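Local coordinates for peroxiredoxin 6 (Arenicola marina, PDB 2V2G), which probably reduces hydrogen peroxide and organic hydroperoxides to water and alcohols as a thiol-specific peroxidase of the Prx6 subfamily of peroxiredoxins, at residues G2-L5 / G6-F9; G134-K137 / K138-S142; D176-P179 / G180-C183; I99-T103 / R104-V108. The protein carries 1 engineered substitution. All blocks are in the same frame, centred on the assembly; numbering follows the deposited sequence.

Contact 1: G2-L5 / G6-F9; sequences GITL and GEVF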
ATOM      1  N   GLY A   2      12.318   8.894   6.072  1.00 33.08           N
ATOM      2  CA  GLY A   2      10.971   8.470   5.594  1.00 31.83           C
ATOM      3  C   GLY A   2      10.043   9.673   5.512  1.00 31.16           C
ATOM      4  O   GLY A   2      10.373  10.754   6.000  1.00 31.68           O
ATOM      5  N   ILE A   3       8.918   9.522   4.852  1.00 30.47           N
ATOM      6  CA  ILE A   3       7.978  10.600   4.675  1.00 30.54           C
ATOM      7  C   ILE A   3       6.612  10.151   5.198  1.00 29.97           C
ATOM      8  O   ILE A   3       6.199   9.015   4.945  1.00 30.87           O
ATOM      9  CB  ILE A   3       7.920  11.036   3.172  1.00 31.04           C
ATOM     10  CG1 ILE A   3       6.943  12.173   2.977  1.00 32.12           C
ATOM     11  CG2 ILE A   3       7.620   9.815   2.313  1.00 34.82           C
ATOM     12  CD1 ILE A   3       7.231  12.916   1.705  1.00 32.71           C
ATOM     13  N   THR A   4       5.973  10.967   6.006  1.00 28.11           N
ATOM     14  CA  THR A   4       4.689  10.590   6.584  1.00 28.52           C
ATOM     15  C   THR A   4       3.557  11.267   5.815  1.00 26.43           C
ATOM     16  O   THR A   4       3.763  12.263   5.078  1.00 26.56           O
ATOM     17  CB  THR A   4       4.622  10.941   8.093  1.00 29.79           C
ATOM     18  OG1 THR A   4       4.858  12.325   8.239  1.00 30.41           O
ATOM     19  CG2 THR A   4       5.690  10.102   8.881  1.00 30.75           C
ATOM     20  N   LEU A   5       2.344  10.772   6.004  1.00 23.52           N
ATOM     21  CA  LEU A   5       1.216  11.361   5.284  1.00 23.84           C
ATOM     22  C   LEU A   5       1.005  12.806   5.710  1.00 22.58           C
ATOM     23  O   LEU A   5       1.144  13.173   6.899  1.00 23.36           O
ATOM     24  CB  LEU A   5      -0.065  10.562   5.540  1.00 22.77           C
ATOM     25  CG  LEU A   5      -0.090   9.094   5.128  1.00 26.32           C
ATOM     26  CD1 LEU A   5      -1.492   8.576   5.366  1.00 25.29           C
ATOM     27  CD2 LEU A   5       0.499   8.893   3.671  1.00 24.56           C
ATOM     28  N   GLY A   6       0.661  13.659   4.709  1.00 23.19           N
ATOM     29  CA  GLY A   6       0.431  15.040   4.894  1.00 22.74           C
ATOM     30  C   GLY A   6       1.699  15.880   4.860  1.00 23.13           C
ATOM     31  O   GLY A   6       1.601  17.086   4.874  1.00 24.84           O
ATOM     32  N   GLU A   7       2.891  15.237   4.823  1.00 23.63           N
ATOM     33  CA  GLU A   7       4.128  16.036   4.708  1.00 24.22           C
ATOM     34  C   GLU A   7       4.231  16.591   3.297  1.00 22.24           C
ATOM     35  O   GLU A   7       3.836  15.910   2.332  1.00 22.64           O
ATOM     36  CB  GLU A   7       5.366  15.177   4.939  1.00 24.52           C
ATOM     37  CG  GLU A   7       5.703  14.836   6.339  1.00 30.86           C
ATOM     38  CD  GLU A   7       7.131  14.147   6.404  1.00 30.50           C
ATOM     39  OE1 GLU A   7       8.099  14.682   5.749  1.00 41.61           O
ATOM     40  OE2 GLU A   7       7.249  13.172   7.150  1.00 38.08           O
ATOM     41  N   VAL A   8       4.809  17.796   3.179  1.00 24.15           N
ATOM     42  CA  VAL A   8       5.192  18.315   1.853  1.00 23.31           C
ATOM     43  C   VAL A   8       6.312  17.448   1.258  1.00 23.75           C
ATOM     44  O   VAL A   8       7.357  17.199   1.905  1.00 25.74           O
ATOM     45  CB  VAL A   8       5.568  19.809   1.908  1.00 23.97           C
ATOM     46  CG1 VAL A   8       6.045  20.286   0.516  1.00 25.84           C
ATOM     47  CG2 VAL A   8       4.315  20.587   2.346  1.00 24.22           C
ATOM     48  N   PHE A   9       6.056  16.918   0.058  1.00 21.94           N
ATOM     49  CA  PHE A   9       7.022  16.079  -0.602  1.00 23.37           C
ATOM     50  C   PHE A   9       8.285  16.887  -0.884  1.00 25.18           C
ATOM     51  O   PHE A   9       8.216  18.063  -1.229  1.00 24.41           O
ATOM     52  CB  PHE A   9       6.438  15.478  -1.884  1.00 25.88           C
ATOM     53  CG  PHE A   9       6.963  14.073  -2.146  1.00 26.73           C
ATOM     54  CD1 PHE A   9       6.434  12.996  -1.478  1.00 27.72           C
ATOM     55  CD2 PHE A   9       7.985  13.875  -3.069  1.00 27.30           C
ATOM     56  CE1 PHE A   9       6.946  11.725  -1.669  1.00 28.04           C
ATOM     57  CE2 PHE A   9       8.484  12.588  -3.300  1.00 29.06           C
ATOM     58  CZ  PHE A   9       7.971  11.536  -2.613  1.00 27.95           C
TER
HETATM   59  O   HOH W   1       9.205  12.034   8.292  1.00 39.87           O
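Glu7 folds back over Ile3 and Thr4 across a type II beta turn that runs from Thr4 to Glu7, in the N-terminal loop ahead of strand 13-16. The turn is closed by Glu7 N donating to Thr4 O at 3.1 Å, with Gly6 taking the positive phi of the third position. The Glu7 carboxylate reaches back to the residue that opens the turn. Its OE2 accepts from Thr4 N at 2.8 Å, the N-H coming from above the carboxylate plane, and from Thr4 OG1 on the anti lone pair, also at 2.8 Å. An alanine here would probably leave Thr4 N and Thr4 OG1 without their shared acceptor and uncover Ile3 CG1. Ile3 passes the same acid at an oblique angle, its CG1 3.9 Å from Glu7 OE1. Extended away from its own N (chi1 -180°), the Ile3 side chain runs at about a right angle to that of Phe9 and brings CD1 to 3.3 Å from Phe9 CD1; the Phe9 ring also meets Phe23 and Phe131. Thr4 and Leu5 pack on Gly111 and Pro115, respectively, of the second subunit. One water donates to both Gly2 O, at 2.9 Å, and Glu7 OE2.

Contact 2: G134-K137 / K138-S142; sequences GPDK and KLKLS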
ATOM      1  N   GLY A 134      -0.599  15.042  -3.747  1.00 22.70           N
ATOM      2  CA  GLY A 134      -1.667  15.947  -4.188  1.00 23.02           C
ATOM      3  C   GLY A 134      -1.147  17.185  -4.877  1.00 23.56           C
ATOM      4  O   GLY A 134       0.067  17.477  -4.891  1.00 23.12           O
ATOM      5  N   PRO A 135      -2.065  17.971  -5.463  1.00 23.77           N
ATOM      6  CA  PRO A 135      -1.647  19.238  -6.090  1.00 23.41           C
ATOM      7  C   PRO A 135      -1.071  20.259  -5.105  1.00 23.77           C
ATOM      8  O   PRO A 135      -0.472  21.256  -5.518  1.00 24.44           O
ATOM      9  CB  PRO A 135      -2.951  19.771  -6.762  1.00 24.95           C
ATOM     10  CG  PRO A 135      -4.010  19.078  -6.194  1.00 24.38           C
ATOM     11  CD  PRO A 135      -3.527  17.773  -5.576  1.00 25.28           C
ATOM     12  N   ASP A 136      -1.281  20.021  -3.822  1.00 23.00           N
ATOM     13  CA  ASP A 136      -0.717  20.841  -2.767  1.00 22.30           C
ATOM     14  C   ASP A 136       0.685  20.354  -2.327  1.00 23.56           C
ATOM     15  O   ASP A 136       1.290  20.966  -1.425  1.00 24.24           O
ATOM     16  CB  ASP A 136      -1.650  20.861  -1.587  1.00 22.94           C
ATOM     17  CG  ASP A 136      -1.909  19.443  -1.007  1.00 24.52           C
ATOM     18  OD1 ASP A 136      -1.370  18.439  -1.528  1.00 25.75           O
ATOM     19  OD2 ASP A 136      -2.715  19.333  -0.044  1.00 30.05           O
ATOM     20  N   LYS A 137       1.177  19.372  -3.065  1.00 23.09           N
ATOM     21  CA  LYS A 137       2.539  18.829  -2.954  1.00 22.52           C
ATOM     22  C   LYS A 137       2.633  17.940  -1.723  1.00 23.71           C
ATOM     23  O   LYS A 137       3.758  17.490  -1.373  1.00 23.59           O
ATOM     24  CB  LYS A 137       3.597  19.943  -2.875  1.00 23.47           C
ATOM     25  CG  LYS A 137       3.547  21.075  -3.948  1.00 23.01           C
ATOM     26  CD  LYS A 137       3.548  20.524  -5.311  1.00 24.17           C
ATOM     27  CE  LYS A 137       3.423  21.688  -6.329  1.00 23.94           C
ATOM     28  NZ  LYS A 137       2.039  22.257  -6.321  1.00 24.93           N
ATOM     29  N   LYS A 138       1.510  17.667  -1.089  1.00 21.49           N
ATOM     30  CA  LYS A 138       1.560  16.799   0.133  1.00 22.79           C
ATOM     31  C   LYS A 138       1.400  15.334  -0.170  1.00 22.74           C
ATOM     32  O   LYS A 138       0.616  14.955  -1.077  1.00 23.71           O
ATOM     33  CB  LYS A 138       0.510  17.295   1.139  1.00 23.67           C
ATOM     34  CG  LYS A 138       0.897  18.636   1.738  1.00 25.08           C
ATOM     35  CD  LYS A 138      -0.208  19.186   2.596  1.00 27.62           C
ATOM     36  CE  LYS A 138       0.093  20.553   3.187  1.00 31.10           C
ATOM     37  NZ  LYS A 138      -0.907  20.826   4.252  1.00 35.21           N
ATOM     38  N   LEU A 139       2.084  14.475   0.598  1.00 21.88           N
ATOM     39  CA  LEU A 139       1.862  13.049   0.453  1.00 21.77           C
ATOM     40  C   LEU A 139       0.456  12.617   0.939  1.00 23.03           C
ATOM     41  O   LEU A 139       0.092  12.812   2.082  1.00 22.90           O
ATOM     42  CB  LEU A 139       2.956  12.264   1.200  1.00 21.75           C
ATOM     43  CG  LEU A 139       2.858  10.745   1.080  1.00 21.99           C
ATOM     44  CD1 LEU A 139       3.131  10.284  -0.359  1.00 24.49           C
ATOM     45  CD2 LEU A 139       3.839  10.115   2.088  1.00 23.46           C
ATOM     46  N   LYS A 140      -0.298  11.965   0.081  1.00 22.54           N
ATOM     47  CA  LYS A 140      -1.662  11.571   0.419  1.00 22.65           C
ATOM     48  C   LYS A 140      -1.843  10.071   0.764  1.00 21.96           C
ATOM     49  O   LYS A 140      -2.770   9.701   1.517  1.00 21.93           O
ATOM     50  CB  LYS A 140      -2.623  11.900  -0.739  1.00 24.03           C
ATOM     51  CG  LYS A 140      -2.653  13.341  -1.242  1.00 23.71           C
ATOM     52  CD  LYS A 140      -3.052  14.293  -0.116  1.00 25.12           C
ATOM     53  CE  LYS A 140      -2.969  15.792  -0.526  1.00 27.86           C
ATOM     54  NZ  LYS A 140      -3.385  16.709   0.592  1.00 28.05           N
ATOM     55  N   LEU A 141      -0.932   9.238   0.253  1.00 23.34           N
ATOM     56  CA  LEU A 141      -0.984   7.778   0.406  1.00 23.72           C
ATOM     57  C   LEU A 141       0.326   7.180  -0.030  1.00 24.53           C
ATOM     58  O   LEU A 141       0.939   7.704  -0.971  1.00 23.93           O
ATOM     59  CB  LEU A 141      -2.111   7.222  -0.485  1.00 23.10           C
ATOM     60  CG  LEU A 141      -2.520   5.742  -0.372  1.00 23.53           C
ATOM     61  CD1 LEU A 141      -4.015   5.586  -0.732  1.00 23.33           C
ATOM     62  CD2 LEU A 141      -1.638   4.898  -1.274  1.00 25.17           C
ATOM     63  N   SER A 142       0.825   6.171   0.677  1.00 23.04           N
ATOM     64  CA  SER A 142       2.049   5.525   0.231  1.00 24.03           C
ATOM     65  C   SER A 142       1.951   3.994   0.416  1.00 23.75           C
ATOM     66  O   SER A 142       1.227   3.537   1.302  1.00 24.39           O
ATOM     67  CB  SER A 142       3.286   6.073   0.904  1.00 26.36           C
ATOM     68  OG  SER A 142       3.308   5.817   2.248  1.00 28.87           O
TER
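From Gly134 to Lys137 the backbone makes a type I beta turn, Lys137 N bonding to Gly134 O at 2.9 Å, and Lys137, fourth in the turn, has a positive phi and leads on to strand 139-145. This is the hairpin connection between antiparallel strands 124-133 and 139-145 of the thioredoxin-fold sheet; Gly134 N donates to Lys138 O at 2.9 Å, nearly straight at 168°, and ties the two sides together. Asp136 supplies the main side-chain link. Its CG lies between the backbone N and the carbonyl carbon (chi1 60°), which turns the carboxylate back over the loop toward both later lysines. OD1 takes Lys138 N at 3.0 Å, from above the carboxylate plane, while OD2 forms a salt bridge with Lys140 NZ at 2.8 Å through its syn lone pair. The Lys140 chain bends at chi2 (-60°) and passes beside Gly134, with CG 3.7 Å from Gly134 N; a CB on Gly134 would run into this lysine. Lys138 lays its CD against the carboxylate, 3.6 Å from Asp136 OD2, while its ammonium stays farther off. A classic beta bulge sets Lys140 and Leu141 together opposite Ile132, and Ser142 continues the sheet into an antiparallel strand of the second subunit. On the other side of the turn, Lys137 curls back so that NZ donates to Pro135 O at 2.8 Å, as well as to Gly28 O.

Contact 3: D176-P179 / G180-C183; sequences DWQP and GDRC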
ATOM      1  N   ASP A 176     -13.079  -1.947   0.399  1.00 24.27           N
ATOM      2  CA  ASP A 176     -13.330  -2.544  -0.913  1.00 25.38           C
ATOM      3  C   ASP A 176     -14.231  -1.731  -1.854  1.00 25.11           C
ATOM      4  O   ASP A 176     -14.735  -2.245  -2.867  1.00 25.36           O
ATOM      5  CB  ASP A 176     -13.893  -3.951  -0.744  1.00 25.80           C
ATOM      6  CG  ASP A 176     -12.928  -4.862  -0.009  1.00 28.34           C
ATOM      7  OD1 ASP A 176     -11.733  -4.920  -0.314  1.00 32.67           O
ATOM      8  OD2 ASP A 176     -13.409  -5.469   0.929  1.00 31.48           O
ATOM      9  N   TRP A 177     -14.403  -0.451  -1.545  1.00 24.58           N
ATOM     10  CA  TRP A 177     -15.197   0.431  -2.425  1.00 25.41           C
ATOM     11  C   TRP A 177     -14.671   0.473  -3.837  1.00 24.69           C
ATOM     12  O   TRP A 177     -13.465   0.560  -4.065  1.00 24.69           O
ATOM     13  CB  TRP A 177     -15.205   1.812  -1.829  1.00 24.76           C
ATOM     14  CG  TRP A 177     -15.782   2.917  -2.683  1.00 23.60           C
ATOM     15  CD1 TRP A 177     -17.068   3.383  -2.697  1.00 26.90           C
ATOM     16  CD2 TRP A 177     -15.037   3.759  -3.575  1.00 25.26           C
ATOM     17  NE1 TRP A 177     -17.163   4.451  -3.548  1.00 25.67           N
ATOM     18  CE2 TRP A 177     -15.937   4.696  -4.103  1.00 25.26           C
ATOM     19  CE3 TRP A 177     -13.672   3.820  -3.967  1.00 26.02           C
ATOM     20  CZ2 TRP A 177     -15.521   5.694  -4.999  1.00 24.86           C
ATOM     21  CZ3 TRP A 177     -13.276   4.791  -4.809  1.00 26.32           C
ATOM     22  CH2 TRP A 177     -14.204   5.697  -5.342  1.00 26.57           C
ATOM     23  N   GLN A 178     -15.597   0.448  -4.792  1.00 25.02           N
ATOM     24  CA  GLN A 178     -15.284   0.764  -6.187  1.00 26.23           C
ATOM     25  C   GLN A 178     -16.061   1.995  -6.630  1.00 25.57           C
ATOM     26  O   GLN A 178     -17.199   2.230  -6.138  1.00 23.62           O
ATOM     27  CB  GLN A 178     -15.632  -0.386  -7.118  1.00 27.56           C
ATOM     28  CG  GLN A 178     -14.838  -1.700  -6.872  1.00 30.57           C
ATOM     29  CD  GLN A 178     -13.385  -1.594  -7.312  1.00 35.35           C
ATOM     30  OE1 GLN A 178     -12.535  -2.299  -6.778  1.00 42.45           O
ATOM     31  NE2 GLN A 178     -13.080  -0.695  -8.254  1.00 38.69           N
ATOM     32  N   PRO A 179     -15.455   2.802  -7.534  1.00 25.75           N
ATOM     33  CA  PRO A 179     -16.172   3.961  -8.013  1.00 26.97           C
ATOM     34  C   PRO A 179     -17.617   3.633  -8.434  1.00 26.88           C
ATOM     35  O   PRO A 179     -17.891   2.633  -9.157  1.00 26.70           O
ATOM     36  CB  PRO A 179     -15.339   4.420  -9.220  1.00 26.79           C
ATOM     37  CG  PRO A 179     -13.982   3.990  -8.927  1.00 28.31           C
ATOM     38  CD  PRO A 179     -14.092   2.716  -8.092  1.00 27.22           C
ATOM     39  N   GLY A 180     -18.565   4.458  -7.962  1.00 26.78           N
ATOM     40  CA  GLY A 180     -19.963   4.287  -8.219  1.00 26.88           C
ATOM     41  C   GLY A 180     -20.697   3.630  -7.058  1.00 26.92           C
ATOM     42  O   GLY A 180     -21.910   3.775  -6.940  1.00 27.98           O
ATOM     43  N   ASP A 181     -19.936   2.986  -6.143  1.00 25.53           N
ATOM     44  CA  ASP A 181     -20.526   2.306  -4.957  1.00 25.28           C
ATOM     45  C   ASP A 181     -20.915   3.339  -3.914  1.00 24.61           C
ATOM     46  O   ASP A 181     -20.308   4.406  -3.845  1.00 25.05           O
ATOM     47  CB  ASP A 181     -19.513   1.320  -4.307  1.00 25.80           C
ATOM     48  CG  ASP A 181     -19.266   0.046  -5.162  1.00 30.00           C
ATOM     49  OD1 ASP A 181     -20.044  -0.189  -6.124  1.00 28.66           O
ATOM     50  OD2 ASP A 181     -18.268  -0.684  -4.858  1.00 31.84           O
ATOM     51  N   ARG A 182     -21.825   2.997  -3.016  1.00 24.19           N
ATOM     52  CA  ARG A 182     -22.132   3.916  -1.923  1.00 25.45           C
ATOM     53  C   ARG A 182     -20.899   4.238  -1.012  1.00 24.40           C
ATOM     54  O   ARG A 182     -19.997   3.407  -0.862  1.00 25.43           O
ATOM     55  CB  ARG A 182     -23.280   3.383  -1.084  1.00 26.56           C
ATOM     56  CG  ARG A 182     -22.960   2.106  -0.408  1.00 27.91           C
ATOM     57  CD  ARG A 182     -24.153   1.473   0.222  1.00 29.27           C
ATOM     58  NE  ARG A 182     -23.728   0.215   0.838  1.00 28.32           N
ATOM     59  CZ  ARG A 182     -24.533  -0.555   1.555  1.00 31.04           C
ATOM     60  NH1 ARG A 182     -25.773  -0.150   1.811  1.00 32.27           N
ATOM     61  NH2 ARG A 182     -24.090  -1.721   2.012  1.00 32.20           N
ATOM     62  N   CYS A 183     -20.863   5.471  -0.505  1.00 23.46           N
ATOM     63  CA  CYS A 183     -19.827   5.969   0.361  1.00 24.45           C
ATOM     64  C   CYS A 183     -20.373   6.129   1.787  1.00 23.71           C
ATOM     65  O   CYS A 183     -21.608   6.016   2.003  1.00 22.82           O
ATOM     66  CB  CYS A 183     -19.345   7.328  -0.179  1.00 25.18           C
ATOM     67  SG  CYS A 183     -18.611   7.199  -1.796  1.00 28.48           S
TER
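With CG anti to the backbone N (chi1 171°), Trp177 swings its indole across the turn toward Asp181 and Cys183, while Asp181, its CG beside its own N (chi1 -72°), sends its carboxylate back to Gln178. The ring and the carboxylate stand almost perpendicular. At the indole edge, NE1 makes a weak bond to Asp181 O at 3.2 Å, and CD1 lies 3.5 Å from Arg182 O, also near the ring plane. Cys183 SG approaches obliquely, 4.4 Å from the centroid of the five-membered ring, as a sulfur-aromatic contact. Pro179 N lies over one face of the indole, toward its rim. Asp181 OD2 accepts from Gln178 N at 2.9 Å, the donor standing above the carboxylate plane, and Asp181 N returns a bond to Gln178 O at 2.8 Å. The residue pair is therefore held twice, once through backbone and once through side chain. An alanine in place of Asp181 is likely to leave Gln178 N without this acceptor and the loop held there by the backbone bond alone. Outside the loop, Arg158 of helix 153-168 donates to Trp177 O, and Ser162 of the same helix packs on the indole. The arrangement is a type II beta turn from Gln178 to Asp181, with Gly180 at its positive-phi position, in the connection between strands 171-172 and 183-185 of the C-terminal domain of 1-Cys peroxiredoxins.

Contact 4: I99-T103 / R104-V108; sequences IADET and RELAV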
ATOM      1  N   ILE A  99      13.506   8.835 -13.241  1.00 21.37           N
ATOM      2  CA  ILE A  99      14.524   9.537 -12.466  1.00 23.11           C
ATOM      3  C   ILE A  99      15.711   8.618 -12.203  1.00 23.71           C
ATOM      4  O   ILE A  99      15.495   7.403 -11.922  1.00 23.80           O
ATOM      5  CB  ILE A  99      13.940   9.986 -11.141  1.00 22.97           C
ATOM      6  CG1 ILE A  99      12.869  11.036 -11.365  1.00 23.07           C
ATOM      7  CG2 ILE A  99      15.090  10.493 -10.162  1.00 22.94           C
ATOM      8  CD1 ILE A  99      11.993  11.265 -10.081  1.00 25.55           C
ATOM      9  N   ALA A 100      16.924   9.165 -12.283  1.00 24.80           N
ATOM     10  CA  ALA A 100      18.176   8.432 -11.993  1.00 24.44           C
ATOM     11  C   ALA A 100      18.705   8.835 -10.630  1.00 26.74           C
ATOM     12  O   ALA A 100      19.331   9.867 -10.552  1.00 29.70           O
ATOM     13  CB  ALA A 100      19.236   8.728 -13.049  1.00 25.71           C
ATOM     14  N   ASP A 101      18.533   8.008  -9.603  1.00 24.57           N
ATOM     15  CA  ASP A 101      18.942   8.341  -8.217  1.00 24.53           C
ATOM     16  C   ASP A 101      20.281   7.665  -7.857  1.00 23.64           C
ATOM     17  O   ASP A 101      20.425   6.876  -6.880  1.00 23.58           O
ATOM     18  CB  ASP A 101      17.835   7.902  -7.259  1.00 23.71           C
ATOM     19  CG  ASP A 101      18.112   8.299  -5.818  1.00 27.22           C
ATOM     20  OD1 ASP A 101      18.628   9.453  -5.567  1.00 26.46           O
ATOM     21  OD2 ASP A 101      17.791   7.471  -4.926  1.00 27.69           O
ATOM     22  N   GLU A 102      21.313   7.981  -8.631  1.00 23.18           N
ATOM     23  CA  GLU A 102      22.568   7.236  -8.503  1.00 23.28           C
ATOM     24  C   GLU A 102      23.285   7.445  -7.183  1.00 21.77           C
ATOM     25  O   GLU A 102      24.068   6.602  -6.762  1.00 23.38           O
ATOM     26  CB  GLU A 102      23.485   7.570  -9.673  1.00 22.70           C
ATOM     27  CG  GLU A 102      22.886   7.300 -11.069  1.00 25.18           C
ATOM     28  CD  GLU A 102      23.818   7.796 -12.145  1.00 29.63           C
ATOM     29  OE1 GLU A 102      24.958   7.256 -12.258  1.00 31.58           O
ATOM     30  OE2 GLU A 102      23.436   8.765 -12.838  1.00 33.84           O
ATOM     31  N   THR A 103      23.072   8.601  -6.548  1.00 22.19           N
ATOM     32  CA  THR A 103      23.699   8.877  -5.250  1.00 22.11           C
ATOM     33  C   THR A 103      22.884   8.267  -4.071  1.00 21.69           C
ATOM     34  O   THR A 103      23.359   8.321  -2.929  1.00 22.21           O
ATOM     35  CB  THR A 103      23.825  10.347  -4.955  1.00 22.15           C
ATOM     36  OG1 THR A 103      22.540  10.956  -4.844  1.00 26.51           O
ATOM     37  CG2 THR A 103      24.739  11.032  -6.008  1.00 22.58           C
ATOM     38  N   ARG A 104      21.757   7.659  -4.354  1.00 22.79           N
ATOM     39  CA  ARG A 104      20.827   7.155  -3.319  1.00 22.91           C
ATOM     40  C   ARG A 104      20.233   8.202  -2.370  1.00 24.12           C
ATOM     41  O   ARG A 104      19.519   7.840  -1.422  1.00 24.24           O
ATOM     42  CB  ARG A 104      21.445   6.002  -2.504  1.00 22.29           C
ATOM     43  CG  ARG A 104      21.489   4.691  -3.249  1.00 22.04           C
ATOM     44  CD  ARG A 104      22.400   4.632  -4.433  1.00 23.91           C
ATOM     45  NE  ARG A 104      22.426   3.258  -4.988  1.00 23.97           N
ATOM     46  CZ  ARG A 104      23.000   2.892  -6.114  1.00 24.79           C
ATOM     47  NH1 ARG A 104      23.667   3.762  -6.861  1.00 24.73           N
ATOM     48  NH2 ARG A 104      22.892   1.619  -6.506  1.00 23.87           N
ATOM     49  N   GLU A 105      20.406   9.487  -2.700  1.00 24.90           N
ATOM     50  CA  GLU A 105      19.829  10.545  -1.878  1.00 26.54           C
ATOM     51  C   GLU A 105      18.328  10.363  -1.659  1.00 23.86           C
ATOM     52  O   GLU A 105      17.840  10.502  -0.564  1.00 24.52           O
ATOM     53  CB  GLU A 105      20.082  11.908  -2.516  1.00 26.87           C
ATOM     54  CG  GLU A 105      19.348  13.080  -1.826  1.00 30.78           C
ATOM     55  CD  GLU A 105      19.989  14.451  -2.085  1.00 34.66           C
ATOM     56  OE1 GLU A 105      20.527  14.683  -3.206  1.00 42.32           O
ATOM     57  OE2 GLU A 105      19.961  15.295  -1.156  1.00 45.53           O
ATOM     58  N   LEU A 106      17.578  10.094  -2.722  1.00 24.47           N
ATOM     59  CA  LEU A 106      16.132   9.971  -2.625  1.00 25.76           C
ATOM     60  C   LEU A 106      15.739   8.635  -2.007  1.00 24.86           C
ATOM     61  O   LEU A 106      14.787   8.560  -1.238  1.00 25.92           O
ATOM     62  CB  LEU A 106      15.459  10.159  -3.980  1.00 27.09           C
ATOM     63  CG  LEU A 106      15.414  11.606  -4.473  1.00 32.13           C
ATOM     64  CD1 LEU A 106      14.712  11.622  -5.887  1.00 34.58           C
ATOM     65  CD2 LEU A 106      14.621  12.462  -3.467  1.00 34.76           C
ATOM     66  N   ALA A 107      16.503   7.592  -2.330  1.00 24.79           N
ATOM     67  CA  ALA A 107      16.194   6.254  -1.758  1.00 24.22           C
ATOM     68  C   ALA A 107      16.202   6.384  -0.239  1.00 23.69           C
ATOM     69  O   ALA A 107      15.313   5.868   0.442  1.00 23.80           O
ATOM     70  CB  ALA A 107      17.259   5.220  -2.201  1.00 23.73           C
ATOM     71  N   VAL A 108      17.192   7.055   0.304  1.00 23.38           N
ATOM     72  CA  VAL A 108      17.295   7.251   1.732  1.00 23.25           C
ATOM     73  C   VAL A 108      16.254   8.257   2.244  1.00 23.83           C
ATOM     74  O   VAL A 108      15.546   7.974   3.200  1.00 24.16           O
ATOM     75  CB  VAL A 108      18.712   7.679   2.114  1.00 23.22           C
ATOM     76  CG1 VAL A 108      18.787   8.126   3.590  1.00 23.78           C
ATOM     77  CG2 VAL A 108      19.686   6.511   1.787  1.00 22.91           C
TER
HETATM   78  O   HOH W   2      22.710  13.525  -3.872  1.00 44.92           O
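Asp101 points its carboxylate at the first turn of helix 105-109, crossing Leu106 at a slant. A chi1 of -176° carries the carboxylate away from its own N toward the helix, where each oxygen takes a separate backbone N-H: OD1 receives Leu106 N at 3.1 Å and OD2 receives Ala107 N at 2.9 Å. Both donors arrive on the syn sides, a little out of the carboxylate plane, and together they fix the rotation of this buried acid. The negative charge facing N-H groups at a helix start is probably favoured by the helix dipole. Leu106 CB lies beside both oxygens, and Ala107 CB is 3.6 Å from Asp101 OD2. The link is a type I beta turn from Asp101 to Arg104, closed by Arg104 N bonding to Asp101 O at 3.0 Å; it leads from the end of strand 98-100 of the thioredoxin-fold sheet into the helix, with Arg104 at the N-cap position. The Arg104 chain bends at chi2 (67°) and turns its guanidinium back along the loop. NH1 donates edge-on, within its own plane, to Glu102 O at 2.9 Å, while NE bonds to Pro124 O. On the outer side, Thr103 OG1 takes Glu105 N weakly at 3.4 Å, and a water bridges that hydroxyl to Glu105 OE1. Deeper in, Ile99 CG2 meets Leu106 CD1 at 4.4 Å, both residues also packing on Leu69 of the neighbouring strand.

Overall arrangement
Along the chain the order is contact 1, contact 4, contact 2, contact 3. Contacts 1 and 2 touch, their centres about 8 Å apart: Phe9 N probably bonds to Lys137 O and Gly6 N to Leu139 O. Both also meet the second subunit, so together they tie the N-terminal loop to the edge strand 139-145, through which the sheet continues across the dimer interface. Contact 4 reaches the same mixed sheet as contact 2, at strand 98-100, with its centre about 20 Å from that of contact 2. Contact 3 sits apart in the C-terminal domain, its centre about 37 Å from that of contact 4, on the opposite side of the chain's centre.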